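Putative mandelate racemase/muconate lactonizing enzyme (Bordetella bronchiseptica, PDB 3DDM) is a putative member of the mandelate racemase/muconate lactonizing enzyme family, pairing an N-terminal capping domain with a TIM-barrel-like domain. Local coordinates at residues Leu120-Cys125 / Gly286-Cys291; Thr75-Leu80 / Ala94-Arg99. The protein carries 1 engineered substitution. One frame throughout, in Å; residues are numbered along the deposited sequence.

Contact 1 (Leu120-Cys125 / Gly286-Cys291)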
loop_
_atom_site.group_PDB
_atom_site.type_symbol
_atom_site.label_atom_id
_atom_site.label_comp_id
_atom_site.label_asym_id
_atom_site.label_seq_id
_atom_site.Cartn_x
_atom_site.Cartn_y
_atom_site.Cartn_z
ATOM N N LEU A 120 11.760 -2.114 12.355
ATOM C CA LEU A 120 13.058 -2.780 12.429
ATOM C C LEU A 120 14.198 -1.802 12.695
ATOM O O LEU A 120 15.218 -2.182 13.286
ATOM C CB LEU A 120 13.337 -3.568 11.149
ATOM C CG LEU A 120 12.600 -4.907 11.075
ATOM C CD1 LEU A 120 12.846 -5.587 9.736
ATOM C CD2 LEU A 120 13.075 -5.787 12.215
ATOM N N ASP A 121 14.044 -0.545 12.274
ATOM C CA ASP A 121 15.097 0.434 12.526
ATOM C C ASP A 121 15.096 0.788 14.014
ATOM O O ASP A 121 16.153 0.940 14.638
ATOM C CB ASP A 121 14.896 1.705 11.697
ATOM C CG ASP A 121 16.107 2.635 11.764
ATOM O OD1 ASP A 121 16.055 3.645 12.513
ATOM O OD2 ASP A 121 17.118 2.332 11.075
ATOM N N ILE A 122 13.898 0.920 14.575
ATOM C CA ILE A 122 13.747 1.238 15.987
ATOM C C ILE A 122 14.433 0.156 16.830
ATOM O O ILE A 122 15.037 0.454 17.855
ATOM C CB ILE A 122 12.247 1.327 16.383
ATOM C CG1 ILE A 122 11.621 2.594 15.792
ATOM C CG2 ILE A 122 12.106 1.277 17.891
ATOM C CD1 ILE A 122 10.125 2.715 16.029
ATOM N N ALA A 123 14.349 -1.092 16.384
ATOM C CA ALA A 123 14.960 -2.199 17.103
ATOM C C ALA A 123 16.483 -2.239 16.944
ATOM O O ALA A 123 17.201 -2.577 17.886
ATOM C CB ALA A 123 14.347 -3.521 16.638
ATOM N N LEU A 124 16.976 -1.911 15.749
ATOM C CA LEU A 124 18.417 -1.909 15.509
ATOM C C LEU A 124 19.078 -0.773 16.294
ATOM O O LEU A 124 20.206 -0.920 16.784
ATOM C CB LEU A 124 18.712 -1.766 14.015
ATOM C CG LEU A 124 18.434 -3.019 13.189
ATOM C CD1 LEU A 124 18.616 -2.716 11.716
ATOM C CD2 LEU A 124 19.363 -4.137 13.628
ATOM N N CYS A 125 18.381 0.355 16.409
ATOM C CA CYS A 125 18.906 1.484 17.169
ATOM C C CYS A 125 18.843 1.155 18.658
ATOM O O CYS A 125 19.744 1.508 19.418
ATOM C CB CYS A 125 18.099 2.752 16.896
ATOM S SG CYS A 125 18.384 3.457 15.282
ATOM N N GLY A 286 10.702 5.633 8.390
ATOM C CA GLY A 286 12.081 5.959 8.701
ATOM C C GLY A 286 12.696 5.520 10.012
ATOM O O GLY A 286 13.901 5.254 10.071
ATOM N N GLY A 287 11.891 5.442 11.066
ATOM C CA GLY A 287 12.436 5.059 12.352
ATOM C C GLY A 287 13.348 6.189 12.782
ATOM O O GLY A 287 13.139 7.338 12.393
ATOM N N PHE A 288 14.367 5.876 13.572
ATOM C CA PHE A 288 15.296 6.903 14.028
ATOM C C PHE A 288 16.190 7.353 12.876
ATOM O O PHE A 288 16.364 8.548 12.630
ATOM C CB PHE A 288 16.147 6.360 15.170
ATOM C CG PHE A 288 15.382 6.138 16.437
ATOM C CD1 PHE A 288 14.850 7.223 17.138
ATOM C CD2 PHE A 288 15.225 4.855 16.950
ATOM C CE1 PHE A 288 14.178 7.038 18.340
ATOM C CE2 PHE A 288 14.554 4.648 18.151
ATOM C CZ PHE A 288 14.027 5.745 18.852
ATOM N N SER A 289 16.751 6.385 12.168
ATOM C CA SER A 289 17.619 6.690 11.047
ATOM C C SER A 289 16.983 7.737 10.127
ATOM O O SER A 289 17.658 8.660 9.664
ATOM C CB SER A 289 17.915 5.414 10.263
ATOM O OG SER A 289 18.398 4.421 11.141
ATOM N N GLY A 290 15.682 7.599 9.879
ATOM C CA GLY A 290 15.009 8.545 9.011
ATOM C C GLY A 290 14.465 9.794 9.689
ATOM O O GLY A 290 14.653 10.906 9.192
ATOM N N CYS A 291 13.821 9.629 10.839
ATOM C CA CYS A 291 13.208 10.763 11.521
ATOM C C CYS A 291 14.097 11.729 12.294
ATOM O O CYS A 291 13.729 12.893 12.449
ATOM C CB CYS A 291 12.082 10.263 12.431
ATOM S SG CYS A 291 10.721 9.445 11.542
#

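Contact 2 (Thr75-Leu80 / Ala94-Arg99)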
loop_
_atom_site.group_PDB
_atom_site.type_symbol
_atom_site.label_atom_id
_atom_site.label_comp_id
_atom_site.label_asym_id
_atom_site.label_seq_id
_atom_site.Cartn_x
_atom_site.Cartn_y
_atom_site.Cartn_z
ATOM N N THR A 75 8.997 -12.579 6.408
ATOM C CA THR A 75 9.211 -13.173 5.086
ATOM C C THR A 75 9.953 -12.319 4.058
ATOM O O THR A 75 10.498 -12.855 3.098
ATOM C CB THR A 75 7.876 -13.615 4.433
ATOM O OG1 THR A 75 7.113 -12.460 4.068
ATOM C CG2 THR A 75 7.056 -14.459 5.398
ATOM N N VAL A 76 9.992 -11.005 4.244
ATOM C CA VAL A 76 10.660 -10.145 3.274
ATOM C C VAL A 76 11.852 -9.351 3.795
ATOM O O VAL A 76 12.920 -9.348 3.181
ATOM C CB VAL A 76 9.647 -9.169 2.647
ATOM C CG1 VAL A 76 10.364 -8.065 1.879
ATOM C CG2 VAL A 76 8.710 -9.939 1.739
ATOM N N LEU A 77 11.676 -8.671 4.920
ATOM C CA LEU A 77 12.752 -7.867 5.478
ATOM C C LEU A 77 13.780 -8.672 6.264
ATOM O O LEU A 77 14.961 -8.352 6.232
ATOM C CB LEU A 77 12.167 -6.783 6.378
ATOM C CG LEU A 77 11.110 -5.884 5.744
ATOM C CD1 LEU A 77 10.399 -5.128 6.842
ATOM C CD2 LEU A 77 11.746 -4.937 4.746
ATOM N N ALA A 78 13.337 -9.709 6.975
ATOM C CA ALA A 78 14.252 -10.525 7.779
ATOM C C ALA A 78 15.408 -11.088 6.952
ATOM O O ALA A 78 16.574 -10.916 7.314
ATOM C CB ALA A 78 13.487 -11.654 8.471
ATOM N N PRO A 79 15.102 -11.768 5.827
ATOM C CA PRO A 79 16.127 -12.352 4.951
ATOM C C PRO A 79 17.135 -11.314 4.469
ATOM O O PRO A 79 18.343 -11.566 4.463
ATOM C CB PRO A 79 15.315 -12.929 3.803
ATOM C CG PRO A 79 14.020 -13.311 4.470
ATOM C CD PRO A 79 13.750 -12.117 5.350
ATOM N N LEU A 80 16.651 -10.150 4.054
ATOM C CA LEU A 80 17.559 -9.104 3.604
ATOM C C LEU A 80 18.497 -8.757 4.758
ATOM O O LEU A 80 19.722 -8.741 4.622
ATOM C CB LEU A 80 16.778 -7.853 3.197
ATOM C CG LEU A 80 15.963 -7.905 1.909
ATOM C CD1 LEU A 80 15.227 -6.597 1.733
ATOM C CD2 LEU A 80 16.883 -8.155 0.728
ATOM N N ALA A 94 18.847 2.153 4.810
ATOM C CA ALA A 94 18.995 2.475 3.398
ATOM C C ALA A 94 19.033 1.213 2.536
ATOM O O ALA A 94 18.638 1.233 1.370
ATOM C CB ALA A 94 20.258 3.299 3.178
ATOM N N HIS A 95 19.505 0.111 3.101
ATOM C CA HIS A 95 19.574 -1.113 2.328
ATOM C C HIS A 95 18.173 -1.675 2.141
ATOM O O HIS A 95 17.805 -2.078 1.037
ATOM C CB HIS A 95 20.472 -2.140 3.023
ATOM C CG HIS A 95 20.620 -3.425 2.267
ATOM N ND1 HIS A 95 20.141 -4.629 2.741
ATOM C CD2 HIS A 95 21.190 -3.693 1.069
ATOM C CE1 HIS A 95 20.410 -5.584 1.868
ATOM N NE2 HIS A 95 21.045 -5.041 0.844
ATOM N N LEU A 96 17.385 -1.674 3.217
ATOM C CA LEU A 96 16.030 -2.207 3.174
ATOM C C LEU A 96 15.107 -1.434 2.260
ATOM O O LEU A 96 14.266 -2.033 1.583
ATOM C CB LEU A 96 15.432 -2.283 4.580
ATOM C CG LEU A 96 16.068 -3.337 5.485
ATOM C CD1 LEU A 96 15.243 -3.471 6.743
ATOM C CD2 LEU A 96 16.149 -4.674 4.755
ATOM N N GLU A 97 15.250 -0.111 2.235
ATOM C CA GLU A 97 14.417 0.697 1.351
ATOM C C GLU A 97 14.756 0.365 -0.101
ATOM O O GLU A 97 13.875 0.017 -0.894
ATOM C CB GLU A 97 14.625 2.198 1.592
ATOM C CG GLU A 97 13.991 2.725 2.868
ATOM C CD GLU A 97 13.772 4.239 2.842
ATOM O OE1 GLU A 97 14.762 4.993 2.672
ATOM O OE2 GLU A 97 12.604 4.682 2.994
ATOM N N ALA A 98 16.040 0.449 -0.434
ATOM C CA ALA A 98 16.511 0.175 -1.788
ATOM C C ALA A 98 16.156 -1.221 -2.289
ATOM O O ALA A 98 15.767 -1.392 -3.446
ATOM C CB ALA A 98 18.022 0.381 -1.866
ATOM N N ARG A 99 16.293 -2.214 -1.420
ATOM C CA ARG A 99 16.006 -3.586 -1.800
ATOM C C ARG A 99 14.519 -3.939 -1.823
ATOM O O ARG A 99 14.167 -5.079 -2.119
ATOM C CB ARG A 99 16.758 -4.555 -0.875
ATOM C CG ARG A 99 18.285 -4.486 -0.989
ATOM C CD ARG A 99 18.764 -5.027 -2.329
ATOM N NE ARG A 99 18.420 -6.441 -2.461
ATOM C CZ ARG A 99 19.236 -7.449 -2.157
ATOM N NH1 ARG A 99 20.468 -7.191 -1.710
ATOM N NH2 ARG A 99 18.813 -8.714 -2.275
#

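Contact 1 (Leu120-Cys125 / Gly286-Cys291)
The Phe-288 ring meets helix 110-131 obliquely, through Cys-125 and Ile-122. Cys-125 CB lies 3.6 Å from Phe-288 CD2. Its sulfur makes an oblique sulfur-aromatic contact, 5.0 Å from SG to the centre of the Phe-288 ring. The side chains of Ile-122 and Phe-288 cross at about a right angle, the branch methyl Ile-122 CG2 lying 4.2 Å from Phe-288 CE2.

The second flat group, the carboxylate of Asp-121, lies over the first turn of helix 287-300. With CG anti to the backbone N (chi1 -170°), the side chain extends across to that turn. Asp-121 OD1 takes the amide hydrogen of Ser-289 on its syn side (N to OD1 2.8 Å), in a nearly straight bond whose donor sits 32° out of the carboxylate plane. This bond anchors the carboxylate; Ser-289 OG also donates to Asp-121 OD2, with an uncertain length. The nearby helix N-terminus would be expected to favour the charged carboxylate. Gly-287, with no side chain to intervene, brings its CA within 5.3 Å of Asp-121 CA, and the axes of the two short helical segments approach to 7.9 Å at 100°.

This buried crossing joins the N-terminal domain to the barrel-like domain characteristic of the enolase superfamily. Pro-89 and Phe-93 of helix 89-98 pack on Asp-121, Ala-318 and Leu-322 of helix 313-325 cover Phe-288, and Val-45 of strand 37-46 lies against Leu-120, Ala-123 and Leu-124.

Contact 2 (Thr75-Leu80 / Ala94-Arg99)
Leu-80 and Leu-96 bury the most surface where helices 65-81 and 89-98, consecutive in the N-terminal capping domain of the enolase superfamily, pack roughly antiparallel, the axes of the two short segments making 132° between their N-to-C directions. These segment axes stay 10.5 Å apart at their closest, and side chains span the gap without a hydrogen bond between the segments.

The two leucines slide past each other in opposite directions. Leu-96 reaches across with its CD2 branch, which rests 3.6 Å from Leu-80 CB, also touches Leu-80 CD1 and nears the Leu-77 carbonyl. Its other methyl, CD1, meets CD2 of Leu-77 at 4.3 Å. On the inner side Ile-117 of helix 110-131 packs against both Leu-77 and Leu-96, while Thr-100 touches Leu-77 and Leu-80.

Leu-80 also packs against the exposed Arg-99. Its CD1 lies 3.6 Å from Arg-99 CB, and its CD2 approaches the far end of the same arginine. Bends at chi2 (-69°) and chi3 (-63°) fold the Arg-99 chain back, turning one face of the guanidinium to the leucine. The same chain passes over His-95, where Arg-99 CG covers one ring face toward the rim. Leu-80 O sits at the edge of the His-95 ring, near its plane, 4.2 Å from His-95 CE1.

In the fold
Contact 2 closes before contact 1 opens along the chain, and their centres lie 13 Å apart on the same side of the chain's centre. Contact 2 is internal to the N-terminal domain and lies farther out, about 22 Å from the chain centre to its own centre, against about 12 Å for contact 1, which reaches into the barrel-like domain. Helix 110-131 links them directly: Leu-120 CD1 packs 3.6 Å from Leu-77 CB. Helix 89-98 is a second bridge, supplying one side of contact 2 and also packing on the Asp-121 side of contact 1. Packing therefore runs continuously from helix 65-81, which meets the second subunit at Thr-75, to the interface between the domains.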